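Local coordinates for protein chloramphenicol acetyltransferase (Aliivibrio fischeri, PDB 6PXA) that probably transfers the acetyl group of acetyl-CoA to the 3-hydroxyl of chloramphenicol, as an antibiotic-resistance acyltransferase of the hexapeptide-repeat family, at residues B[22-27]-B[58-63]; B[180-185]-B[210-215]; B[124-129]-B[187-192]; B[36-41]-B[131-136]. All blocks are in the same frame, centred on the assembly; numbering follows the deposited sequence. Where two conformers were deposited one is given.

Contact 1 (B[22-27]-B[58-63]); sequences NPNIEV and EVWESG
Trp60 reaches from the end of the short helix 57-60 to the type I turn Asn22-Ile25, where its indole meets Asn24 and Pro23. Its CB points toward the turn, and with CG anti to the backbone N (chi1 171°) the ring is carried out from the helix. On the pyrrole side, NE1 lies 3.8 Å from CG of Pro23, an oblique van der Waals touch between side chains that slide past each other. CE2 comes next, 3.6 Å from ND2 of Asn24. Farthest out, the benzo rim lies under the same amide: Trp60 CZ2 is 3.4 Å and Trp60 CH2 3.5 Å from Asn24 ND2. The amide nitrogen stands over one face of the indole, toward its rim, while the amide plane is turned 81° to the ring, so the group stands nearly upright on it. No hydrogen bond crosses the contact. Asn24 ND2 is instead bound to the backbone O of Leu51, which ties down the amide that the indole packs against. The turn is braced from within by an Asx turn, Asn24 N donating to Asn22 OD1 at 2.8 Å. This is plain packing, with the Trp60 side chain about 9 Å from a bound taurocholate: it sets helix 57-60 against the turn leading into strand 25-27, an outermost strand of its parallel sheet, whose neighbour is strand 71-73.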
# COMPACT_ATOMS: atom_id res chain seq x y z
N ASN B 22 10.68 -9.04 -21.69
CA ASN B 22 10.70 -10.33 -21.03
C ASN B 22 9.93 -11.35 -21.86
O ASN B 22 8.73 -11.14 -22.12
CB ASN B 22 10.09 -10.22 -19.64
CG ASN B 22 10.34 -11.44 -18.78
OD1 ASN B 22 10.44 -12.56 -19.29
ND2 ASN B 22 10.43 -11.23 -17.47
N PRO B 23 10.55 -12.45 -22.28
CA PRO B 23 9.81 -13.46 -23.05
C PRO B 23 8.63 -14.03 -22.29
O PRO B 23 7.75 -14.66 -22.90
CB PRO B 23 10.87 -14.53 -23.36
CG PRO B 23 11.95 -14.33 -22.35
CD PRO B 23 11.95 -12.85 -22.04
N ASN B 24 8.56 -13.81 -20.99
CA ASN B 24 7.49 -14.37 -20.19
C ASN B 24 6.35 -13.39 -20.00
O ASN B 24 5.38 -13.72 -19.29
CB ASN B 24 8.04 -14.87 -18.86
CG ASN B 24 8.85 -16.13 -19.01
OD1 ASN B 24 8.44 -17.06 -19.71
ND2 ASN B 24 10.03 -16.17 -18.38
N ILE B 25 6.40 -12.24 -20.67
CA ILE B 25 5.29 -11.28 -20.67
C ILE B 25 4.76 -11.15 -22.09
O ILE B 25 5.52 -11.12 -23.06
CB ILE B 25 5.70 -9.89 -20.14
CG1 ILE B 25 6.34 -10.00 -18.78
CG2 ILE B 25 4.45 -9.04 -19.98
CD1 ILE B 25 6.82 -8.64 -18.20
N GLU B 26 3.43 -11.11 -22.20
CA GLU B 26 2.75 -10.84 -23.46
C GLU B 26 1.79 -9.67 -23.21
O GLU B 26 0.96 -9.75 -22.31
CB GLU B 26 2.01 -12.09 -23.94
CG GLU B 26 0.85 -11.81 -24.85
CD GLU B 26 0.04 -13.07 -25.14
OE1 GLU B 26 0.59 -14.18 -24.96
OE2 GLU B 26 -1.14 -12.93 -25.53
N VAL B 27 1.93 -8.60 -23.99
CA VAL B 27 1.07 -7.42 -23.85
C VAL B 27 0.52 -7.04 -25.21
O VAL B 27 1.27 -6.93 -26.19
CB VAL B 27 1.82 -6.22 -23.23
CG1 VAL B 27 0.85 -5.09 -23.01
CG2 VAL B 27 2.49 -6.60 -21.93
N GLU B 58 20.37 -13.44 -17.20
CA GLU B 58 21.46 -14.38 -17.41
C GLU B 58 21.12 -15.75 -16.83
O GLU B 58 21.42 -16.79 -17.44
CB GLU B 58 22.74 -13.84 -16.79
CG GLU B 58 23.67 -13.17 -17.80
CD GLU B 58 25.13 -13.20 -17.36
OE1 GLU B 58 25.45 -13.95 -16.41
OE2 GLU B 58 25.95 -12.49 -17.98
N VAL B 59 20.47 -15.78 -15.66
CA VAL B 59 20.09 -17.06 -15.06
C VAL B 59 19.02 -17.75 -15.90
O VAL B 59 19.10 -18.95 -16.17
CB VAL B 59 19.64 -16.85 -13.61
CG1 VAL B 59 19.62 -18.17 -12.87
CG2 VAL B 59 20.56 -15.86 -12.90
N TRP B 60 18.02 -16.98 -16.37
CA TRP B 60 16.95 -17.55 -17.19
C TRP B 60 17.48 -18.17 -18.50
O TRP B 60 17.04 -19.25 -18.89
CB TRP B 60 15.90 -16.48 -17.47
CG TRP B 60 14.86 -16.90 -18.48
CD1 TRP B 60 14.79 -16.52 -19.80
CD2 TRP B 60 13.73 -17.77 -18.26
NE1 TRP B 60 13.70 -17.10 -20.41
CE2 TRP B 60 13.04 -17.88 -19.49
CE3 TRP B 60 13.26 -18.48 -17.15
CZ2 TRP B 60 11.90 -18.67 -19.64
CZ3 TRP B 60 12.11 -19.26 -17.30
CH2 TRP B 60 11.45 -19.35 -18.54
N GLU B 61 18.40 -17.49 -19.18
CA GLU B 61 18.87 -17.97 -20.48
C GLU B 61 19.78 -19.18 -20.37
O GLU B 61 20.18 -19.72 -21.41
CB GLU B 61 19.59 -16.85 -21.23
CG GLU B 61 18.66 -15.77 -21.81
CD GLU B 61 17.89 -16.26 -23.03
OE1 GLU B 61 18.38 -16.08 -24.16
OE2 GLU B 61 16.79 -16.82 -22.86
N SER B 62 20.11 -19.63 -19.15
CA SER B 62 20.85 -20.88 -18.99
C SER B 62 19.97 -22.09 -19.26
O SER B 62 20.50 -23.17 -19.53
CB SER B 62 21.46 -20.97 -17.58
OG SER B 62 20.48 -21.20 -16.58
N GLY B 63 18.64 -21.93 -19.18
CA GLY B 63 17.70 -22.96 -19.57
C GLY B 63 17.54 -24.10 -18.59
O GLY B 63 17.12 -25.19 -18.98

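Contact 2 (B[180-185]-B[210-215]); sequences IQTLLV and ELEQYF
Thr182 and Leu183 of helix 177-186 pack on Glu212 and Leu211 of helix 208-219, forming a helix-helix contact in the C-terminal helical part that follows the left-handed parallel beta-helix of this hexapeptide-repeat protein. The backbones come closest at Thr182 and Glu212, whose CA atoms are 7.2 Å apart. The buried side belongs to the leucines. Leu183 CD2 meets Leu211 CD2 at 4.1 Å, methyl against methyl, the two side chains crossing at about a right angle. Around them Ile208 touches Leu183, while Ile186, Ile202 and Leu203 touch Leu211; Ile98 of the second subunit also packs on Leu211, so this apolar patch extends into the trimer interface. The more open flank is closely packed too, the methyl CG2 of Thr182 resting on the aliphatic stem of Glu212. The hydroxyl OG1 turns back to its own helix and bonds to the backbone O of Asn178, whereas Glu212 OE2 stays 4.2 Å from Thr182 OG1. The loose part lies at Val185 and Phe215, where the Phe215 side chain comes no nearer than 4.7 Å to the 180-185 segment. Glu210, which binds magnesium in a crystal structure of this protein, has no ion in this chain and takes no part in the packing. With Glu212 CG anti to its own N (chi1 -176°) and the chain extended beyond it, the stem runs across the threonine methyl: Thr182 CG2 lies 3.9 Å from each of CB, CG and CD of Glu212.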
# COMPACT_ATOMS: atom_id res chain seq x y z
N ILE B 180 -23.49 -6.49 -21.20
CA ILE B 180 -22.20 -7.14 -21.00
C ILE B 180 -22.04 -8.30 -21.98
O ILE B 180 -21.03 -8.42 -22.67
CB ILE B 180 -22.05 -7.62 -19.55
CG1 ILE B 180 -21.94 -6.45 -18.59
CG2 ILE B 180 -20.83 -8.53 -19.41
CD1 ILE B 180 -21.62 -6.89 -17.18
N GLN B 181 -23.05 -9.18 -22.03
CA GLN B 181 -22.98 -10.33 -22.93
C GLN B 181 -22.78 -9.88 -24.36
O GLN B 181 -22.07 -10.53 -25.14
CB GLN B 181 -24.25 -11.16 -22.80
CG GLN B 181 -24.01 -12.58 -22.34
CD GLN B 181 -24.85 -13.58 -23.11
OE1 GLN B 181 -24.34 -14.31 -23.96
NE2 GLN B 181 -26.15 -13.61 -22.82
N THR B 182 -23.38 -8.74 -24.73
CA THR B 182 -23.26 -8.22 -26.08
C THR B 182 -21.83 -7.80 -26.38
O THR B 182 -21.25 -8.18 -27.40
CB THR B 182 -24.23 -7.05 -26.27
OG1 THR B 182 -25.56 -7.57 -26.35
CG2 THR B 182 -23.91 -6.27 -27.53
N LEU B 183 -21.23 -7.03 -25.47
CA LEU B 183 -19.85 -6.59 -25.67
C LEU B 183 -18.89 -7.78 -25.77
O LEU B 183 -17.86 -7.69 -26.44
CB LEU B 183 -19.44 -5.65 -24.52
CG LEU B 183 -20.24 -4.34 -24.42
CD1 LEU B 183 -19.79 -3.48 -23.20
CD2 LEU B 183 -20.09 -3.55 -25.69
N LEU B 184 -19.23 -8.90 -25.13
CA LEU B 184 -18.34 -10.06 -25.14
C LEU B 184 -18.43 -10.85 -26.43
O LEU B 184 -17.52 -11.63 -26.73
CB LEU B 184 -18.64 -10.96 -23.94
CG LEU B 184 -18.35 -10.30 -22.58
CD1 LEU B 184 -18.55 -11.27 -21.43
CD2 LEU B 184 -16.94 -9.77 -22.56
N VAL B 185 -19.48 -10.66 -27.22
CA VAL B 185 -19.59 -11.30 -28.53
C VAL B 185 -18.94 -10.45 -29.62
O VAL B 185 -18.21 -10.98 -30.47
CB VAL B 185 -21.07 -11.59 -28.86
CG1 VAL B 185 -21.23 -11.99 -30.32
CG2 VAL B 185 -21.62 -12.68 -27.94
N GLU B 210 -26.04 0.86 -30.15
CA GLU B 210 -25.46 1.44 -31.36
C GLU B 210 -24.21 0.69 -31.77
O GLU B 210 -24.03 0.34 -32.95
CB GLU B 210 -25.14 2.92 -31.14
CG GLU B 210 -26.26 3.89 -31.38
CD GLU B 210 -25.80 5.34 -31.28
OE1 GLU B 210 -25.87 5.93 -30.18
OE2 GLU B 210 -25.35 5.89 -32.30
N LEU B 211 -23.33 0.41 -30.81
CA LEU B 211 -22.12 -0.35 -31.14
C LEU B 211 -22.48 -1.71 -31.74
O LEU B 211 -21.86 -2.14 -32.73
CB LEU B 211 -21.26 -0.52 -29.89
CG LEU B 211 -19.84 -0.97 -30.20
CD1 LEU B 211 -19.10 0.11 -30.96
CD2 LEU B 211 -19.05 -1.38 -28.95
N GLU B 212 -23.49 -2.38 -31.18
CA GLU B 212 -23.88 -3.70 -31.67
C GLU B 212 -24.44 -3.61 -33.09
O GLU B 212 -24.23 -4.53 -33.89
CB GLU B 212 -24.91 -4.32 -30.73
CG GLU B 212 -25.32 -5.73 -31.09
CD GLU B 212 -26.58 -6.19 -30.38
OE1 GLU B 212 -27.34 -5.34 -29.88
OE2 GLU B 212 -26.81 -7.41 -30.33
N GLN B 213 -25.14 -2.52 -33.42
CA GLN B 213 -25.64 -2.36 -34.78
C GLN B 213 -24.50 -2.11 -35.76
O GLN B 213 -24.49 -2.67 -36.86
CB GLN B 213 -26.67 -1.23 -34.86
CG GLN B 213 -27.98 -1.51 -34.15
CD GLN B 213 -28.74 -2.70 -34.71
OE1 GLN B 213 -28.86 -2.88 -35.94
NE2 GLN B 213 -29.28 -3.52 -33.82
N TYR B 214 -23.53 -1.27 -35.39
CA TYR B 214 -22.38 -1.05 -36.26
C TYR B 214 -21.68 -2.36 -36.57
O TYR B 214 -21.29 -2.62 -37.72
CB TYR B 214 -21.37 -0.07 -35.64
CG TYR B 214 -20.21 0.21 -36.58
CD1 TYR B 214 -19.07 -0.59 -36.59
CD2 TYR B 214 -20.27 1.27 -37.48
CE1 TYR B 214 -18.02 -0.35 -37.47
CE2 TYR B 214 -19.23 1.52 -38.35
CZ TYR B 214 -18.12 0.72 -38.35
OH TYR B 214 -17.10 0.99 -39.25
N PHE B 215 -21.52 -3.21 -35.55
CA PHE B 215 -20.97 -4.54 -35.76
C PHE B 215 -21.75 -5.31 -36.82
O PHE B 215 -21.17 -5.89 -37.74
CB PHE B 215 -20.96 -5.32 -34.44
CG PHE B 215 -20.35 -6.67 -34.54
CD1 PHE B 215 -18.98 -6.82 -34.49
CD2 PHE B 215 -21.15 -7.80 -34.71
CE1 PHE B 215 -18.41 -8.06 -34.58
CE2 PHE B 215 -20.58 -9.03 -34.80
CZ PHE B 215 -19.21 -9.17 -34.73

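Contact 3 (B[124-129]-B[187-192])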
# COMPACT_ATOMS: atom_id res chain seq x y z
N VAL B 124 -4.73 -10.62 -17.75
CA VAL B 124 -5.58 -9.44 -17.78
C VAL B 124 -6.21 -9.34 -19.17
O VAL B 124 -5.50 -9.33 -20.19
CB VAL B 124 -4.79 -8.17 -17.42
CG1 VAL B 124 -5.74 -6.96 -17.41
CG2 VAL B 124 -4.14 -8.33 -16.04
N GLY B 125 -7.54 -9.32 -19.21
CA GLY B 125 -8.26 -9.28 -20.47
C GLY B 125 -8.15 -7.92 -21.12
O GLY B 125 -7.27 -7.12 -20.78
N ASN B 126 -9.07 -7.62 -22.04
CA ASN B 126 -9.02 -6.41 -22.85
C ASN B 126 -9.87 -5.32 -22.21
O ASN B 126 -10.86 -5.60 -21.53
CB ASN B 126 -9.53 -6.68 -24.26
CG ASN B 126 -8.81 -7.84 -24.90
OD1 ASN B 126 -7.70 -7.67 -25.40
ND2 ASN B 126 -9.41 -9.02 -24.87
N ASP B 127 -9.46 -4.07 -22.44
CA ASP B 127 -10.19 -2.91 -21.96
C ASP B 127 -10.30 -2.92 -20.43
O ASP B 127 -11.37 -2.69 -19.86
CB ASP B 127 -11.58 -2.83 -22.61
CG ASP B 127 -12.33 -1.55 -22.22
OD1 ASP B 127 -11.69 -0.48 -22.20
OD2 ASP B 127 -13.53 -1.62 -21.90
N VAL B 128 -9.19 -3.21 -19.76
CA VAL B 128 -9.15 -3.29 -18.30
C VAL B 128 -8.38 -2.10 -17.76
O VAL B 128 -7.29 -1.78 -18.25
CB VAL B 128 -8.54 -4.62 -17.83
CG1 VAL B 128 -8.31 -4.61 -16.31
CG2 VAL B 128 -9.45 -5.77 -18.20
N TRP B 129 -8.99 -1.40 -16.81
CA TRP B 129 -8.41 -0.25 -16.14
C TRP B 129 -7.98 -0.69 -14.75
O TRP B 129 -8.81 -1.16 -13.97
CB TRP B 129 -9.45 0.88 -16.06
CG TRP B 129 -9.03 2.12 -15.33
CD1 TRP B 129 -7.77 2.60 -15.15
CD2 TRP B 129 -9.92 3.05 -14.71
NE1 TRP B 129 -7.81 3.78 -14.42
CE2 TRP B 129 -9.12 4.08 -14.15
CE3 TRP B 129 -11.30 3.11 -14.56
CZ2 TRP B 129 -9.66 5.15 -13.45
CZ3 TRP B 129 -11.84 4.19 -13.85
CH2 TRP B 129 -11.02 5.18 -13.31
N LYS B 187 -16.70 -7.92 -29.33
CA LYS B 187 -15.27 -7.81 -29.07
C LYS B 187 -14.62 -6.72 -29.92
O LYS B 187 -13.76 -6.98 -30.76
CB LYS B 187 -14.56 -9.15 -29.31
CG LYS B 187 -15.10 -10.32 -28.52
CD LYS B 187 -14.18 -11.50 -28.68
CE LYS B 187 -14.74 -12.77 -28.05
NZ LYS B 187 -15.66 -13.52 -28.96
N TRP B 188 -15.03 -5.47 -29.66
CA TRP B 188 -14.56 -4.34 -30.47
C TRP B 188 -13.05 -4.18 -30.42
O TRP B 188 -12.48 -3.58 -31.34
CB TRP B 188 -15.22 -3.02 -30.03
CG TRP B 188 -14.81 -2.53 -28.62
CD1 TRP B 188 -15.53 -2.66 -27.49
CD2 TRP B 188 -13.58 -1.84 -28.24
NE1 TRP B 188 -14.85 -2.11 -26.42
CE2 TRP B 188 -13.65 -1.60 -26.86
CE3 TRP B 188 -12.45 -1.41 -28.94
CZ2 TRP B 188 -12.63 -0.96 -26.16
CZ3 TRP B 188 -11.44 -0.78 -28.26
CH2 TRP B 188 -11.53 -0.56 -26.87
N TRP B 189 -12.40 -4.68 -29.36
CA TRP B 189 -10.94 -4.61 -29.30
C TRP B 189 -10.27 -5.46 -30.38
O TRP B 189 -9.10 -5.24 -30.68
CB TRP B 189 -10.45 -5.02 -27.89
CG TRP B 189 -11.16 -6.21 -27.35
CD1 TRP B 189 -10.89 -7.52 -27.62
CD2 TRP B 189 -12.29 -6.21 -26.47
NE1 TRP B 189 -11.77 -8.33 -26.95
CE2 TRP B 189 -12.64 -7.55 -26.24
CE3 TRP B 189 -13.03 -5.20 -25.84
CZ2 TRP B 189 -13.70 -7.92 -25.40
CZ3 TRP B 189 -14.07 -5.56 -25.01
CH2 TRP B 189 -14.42 -6.90 -24.81
N ASP B 190 -11.00 -6.38 -31.00
CA ASP B 190 -10.43 -7.22 -32.05
C ASP B 190 -10.74 -6.72 -33.46
O ASP B 190 -10.23 -7.28 -34.42
CB ASP B 190 -10.92 -8.66 -31.88
CG ASP B 190 -10.25 -9.37 -30.73
OD1 ASP B 190 -9.09 -9.02 -30.39
OD2 ASP B 190 -10.86 -10.31 -30.17
N TRP B 191 -11.56 -5.67 -33.59
CA TRP B 191 -11.91 -5.13 -34.90
C TRP B 191 -10.68 -4.54 -35.59
O TRP B 191 -9.75 -4.08 -34.92
CB TRP B 191 -12.96 -4.02 -34.76
CG TRP B 191 -14.28 -4.45 -34.22
CD1 TRP B 191 -14.64 -5.71 -33.87
CD2 TRP B 191 -15.41 -3.62 -33.97
NE1 TRP B 191 -15.94 -5.71 -33.41
CE2 TRP B 191 -16.43 -4.44 -33.47
CE3 TRP B 191 -15.65 -2.24 -34.11
CZ2 TRP B 191 -17.69 -3.93 -33.11
CZ3 TRP B 191 -16.89 -1.75 -33.76
CH2 TRP B 191 -17.90 -2.59 -33.27
N PRO B 192 -10.68 -4.48 -36.92
CA PRO B 192 -9.63 -3.74 -37.62
C PRO B 192 -9.63 -2.29 -37.16
O PRO B 192 -10.65 -1.75 -36.74
CB PRO B 192 -10.02 -3.86 -39.10
CG PRO B 192 -10.94 -5.05 -39.16
CD PRO B 192 -11.70 -4.99 -37.86
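Asn126 and Asp127, in the turn between strands 122-124 and 129-130 of the left-handed parallel beta-helix, meet Trp188 and Trp189 of the 3-10 segment that follows helix 177-186. Asn126 lies flat on the indole of Trp189. Its CB stands over the five-membered ring, 3.5 Å from the centroid, a CH-pi contact, and its amide is tilted only 16° from the indole plane. Trp189 CG sits between its own backbone N and carbonyl carbon (chi1 43°), the rotamer in which the ring meets Asn126. Asn126 ND2 and Trp189 NE1, 3.2 Å apart, are two donors and form no hydrogen bond; Asn126 OD1 instead accepts from the backbone N of Lys75. The opposite face of the Trp189 ring is covered by CA of Lys187, leaving the indole sandwiched. Asp127 follows, and its CB comes obliquely to Trp189, 4.3 Å from CE3. Its carboxylate, turned 66° to the Trp188 ring, sits at that ring's edge. Across the subunit boundary Asp127 OD1 accepts from Ser99 OG and Thr100 N of the second subunit, so the residue joins the trimer interface to the tryptophan cluster. Near that boundary Asp127 CG lies 4.0 Å from CZ2 of Trp188.

Contact 4 (B[36-41]-B[131-136])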
# COMPACT_ATOMS: atom_id res chain seq x y z
N PHE B 36 4.70 7.47 -13.63
CA PHE B 36 5.51 8.59 -13.14
C PHE B 36 5.74 8.52 -11.63
O PHE B 36 6.86 8.75 -11.16
CB PHE B 36 4.85 9.92 -13.50
CG PHE B 36 5.55 11.12 -12.89
CD1 PHE B 36 6.71 11.63 -13.46
CD2 PHE B 36 5.04 11.74 -11.75
CE1 PHE B 36 7.36 12.75 -12.89
CE2 PHE B 36 5.69 12.85 -11.18
CZ PHE B 36 6.86 13.34 -11.76
N TYR B 37 4.70 8.25 -10.86
CA TYR B 37 4.88 8.40 -9.42
C TYR B 37 5.67 7.26 -8.79
O TYR B 37 6.05 7.36 -7.62
CB TYR B 37 3.52 8.57 -8.74
CG TYR B 37 3.01 10.01 -8.87
CD1 TYR B 37 3.54 11.04 -8.08
CD2 TYR B 37 2.05 10.34 -9.82
CE1 TYR B 37 3.08 12.38 -8.23
CE2 TYR B 37 1.62 11.64 -10.00
CZ TYR B 37 2.12 12.64 -9.19
OH TYR B 37 1.67 13.91 -9.38
N HIS B 38 5.99 6.19 -9.53
CA HIS B 38 6.83 5.14 -8.96
C HIS B 38 8.15 4.97 -9.69
O HIS B 38 8.84 3.97 -9.47
CB HIS B 38 6.02 3.85 -8.88
CG HIS B 38 4.83 3.96 -7.98
ND1 HIS B 38 3.69 4.66 -8.34
CD2 HIS B 38 4.62 3.54 -6.71
CE1 HIS B 38 2.82 4.64 -7.34
NE2 HIS B 38 3.37 3.98 -6.33
N SER B 39 8.52 5.91 -10.56
CA SER B 39 9.89 6.18 -11.01
C SER B 39 10.43 5.23 -12.08
O SER B 39 11.24 5.66 -12.90
CB SER B 39 10.87 6.18 -9.84
OG SER B 39 10.56 7.22 -8.92
N LYS B 40 10.03 3.97 -12.07
CA LYS B 40 10.73 2.98 -12.88
C LYS B 40 9.83 2.42 -13.97
O LYS B 40 8.62 2.63 -13.97
CB LYS B 40 11.27 1.87 -11.97
CG LYS B 40 12.44 2.30 -11.07
CD LYS B 40 12.65 1.27 -9.96
CE LYS B 40 13.79 1.64 -9.02
NZ LYS B 40 15.12 1.34 -9.62
N THR B 41 10.44 1.70 -14.92
CA THR B 41 9.68 1.12 -16.02
C THR B 41 8.75 0.03 -15.53
O THR B 41 8.92 -0.56 -14.46
CB THR B 41 10.59 0.48 -17.08
OG1 THR B 41 11.23 -0.67 -16.50
CG2 THR B 41 11.64 1.44 -17.62
N GLY B 131 -6.24 0.56 -11.36
CA GLY B 131 -5.92 1.77 -10.63
C GLY B 131 -4.59 1.71 -9.92
O GLY B 131 -3.91 0.67 -9.83
N SER B 132 -4.23 2.87 -9.36
CA SER B 132 -2.89 3.08 -8.83
C SER B 132 -2.66 2.18 -7.62
O SER B 132 -3.53 2.06 -6.76
CB SER B 132 -2.67 4.54 -8.46
OG SER B 132 -1.31 4.76 -8.08
N GLU B 133 -1.51 1.52 -7.60
CA GLU B 133 -1.05 0.76 -6.44
C GLU B 133 -1.95 -0.44 -6.13
O GLU B 133 -1.87 -1.03 -5.04
CB GLU B 133 -0.92 1.69 -5.21
CG GLU B 133 0.25 2.66 -5.38
CD GLU B 133 0.54 3.51 -4.14
OE1 GLU B 133 1.16 4.55 -4.34
OE2 GLU B 133 0.18 3.13 -3.01
N ALA B 134 -2.75 -0.86 -7.10
CA ALA B 134 -3.42 -2.14 -6.95
C ALA B 134 -2.37 -3.23 -7.02
O ALA B 134 -1.30 -3.05 -7.61
CB ALA B 134 -4.49 -2.34 -8.04
N MET B 135 -2.63 -4.33 -6.32
CA MET B 135 -1.73 -5.47 -6.34
C MET B 135 -2.49 -6.70 -6.82
O MET B 135 -3.48 -7.11 -6.19
CB MET B 135 -1.13 -5.74 -4.97
CG MET B 135 0.19 -6.49 -5.09
SD MET B 135 0.80 -7.16 -3.53
CE MET B 135 2.04 -5.91 -3.14
N ILE B 136 -1.99 -7.30 -7.90
CA ILE B 136 -2.59 -8.46 -8.57
C ILE B 136 -1.78 -9.70 -8.19
O ILE B 136 -0.60 -9.83 -8.55
CB ILE B 136 -2.58 -8.27 -10.09
CG1 ILE B 136 -3.18 -6.92 -10.48
CG2 ILE B 136 -3.36 -9.37 -10.76
CD1 ILE B 136 -4.61 -6.80 -10.05
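His38 lays the NE2-CE1 edge of its imidazole against the end of Glu133, each side chain crossing the other at about a right angle. NE2 donates to Glu133 OE1 at 3.0 Å, a bent bond with an N-H...O angle of 137°. The oxygen lies in the ring plane, yet the donor stands above the carboxylate plane, 41° out of it, and the two flat groups are turned 89° to one another. Glu133 CG also comes close, 3.5 Å from His38 NE2. With CG beside the backbone N and the chain extended beyond it, Glu133 stretches from its turn to the histidine. Ser132 OG is more distant, 4.2 Å from His38 CE1, and bonds to the backbone O of Ser81. The far nitrogen of the imidazole, His38 ND1, bonds to Ser81 OG, which fixes the ring's rotation. Glu133 has stronger partners: OE2 pairs with Arg151 and OE1 with Arg48 of the second subunit, which would favour an ionised carboxylate. This histidine-carboxylate hydrogen bond joins the loop after strand 32-34 to the type II turn Gly131-Ala134, a corner within one coil of the left-handed parallel beta-helix typical of hexapeptide-repeat proteins, beside the trimer interface.

How the contacts relate
From the N terminus, contact 1 opens at 22-27 and closes at 58-63, returning the short helix 57-60 to the turn before the first strand of one parallel sheet. Contact 4 opens inside that loop, at 36-41, and closes at 131-136, so contacts 1 and 4 cross; it ties an early loop to a later beta-helix turn. Contact 3 opens at 124-129, before contact 4 closes, and crosses it in turn, binding the beta-helix to the segment after helix 177-186. Contact 2 opens at 180-185 and closes at 210-215, crossing contact 3. These last two touch, Phe215 CD1 lying 3.4 Å from Trp191 NE1, whereas contacts 1 and 2 lie on opposite sides of the chain's centre.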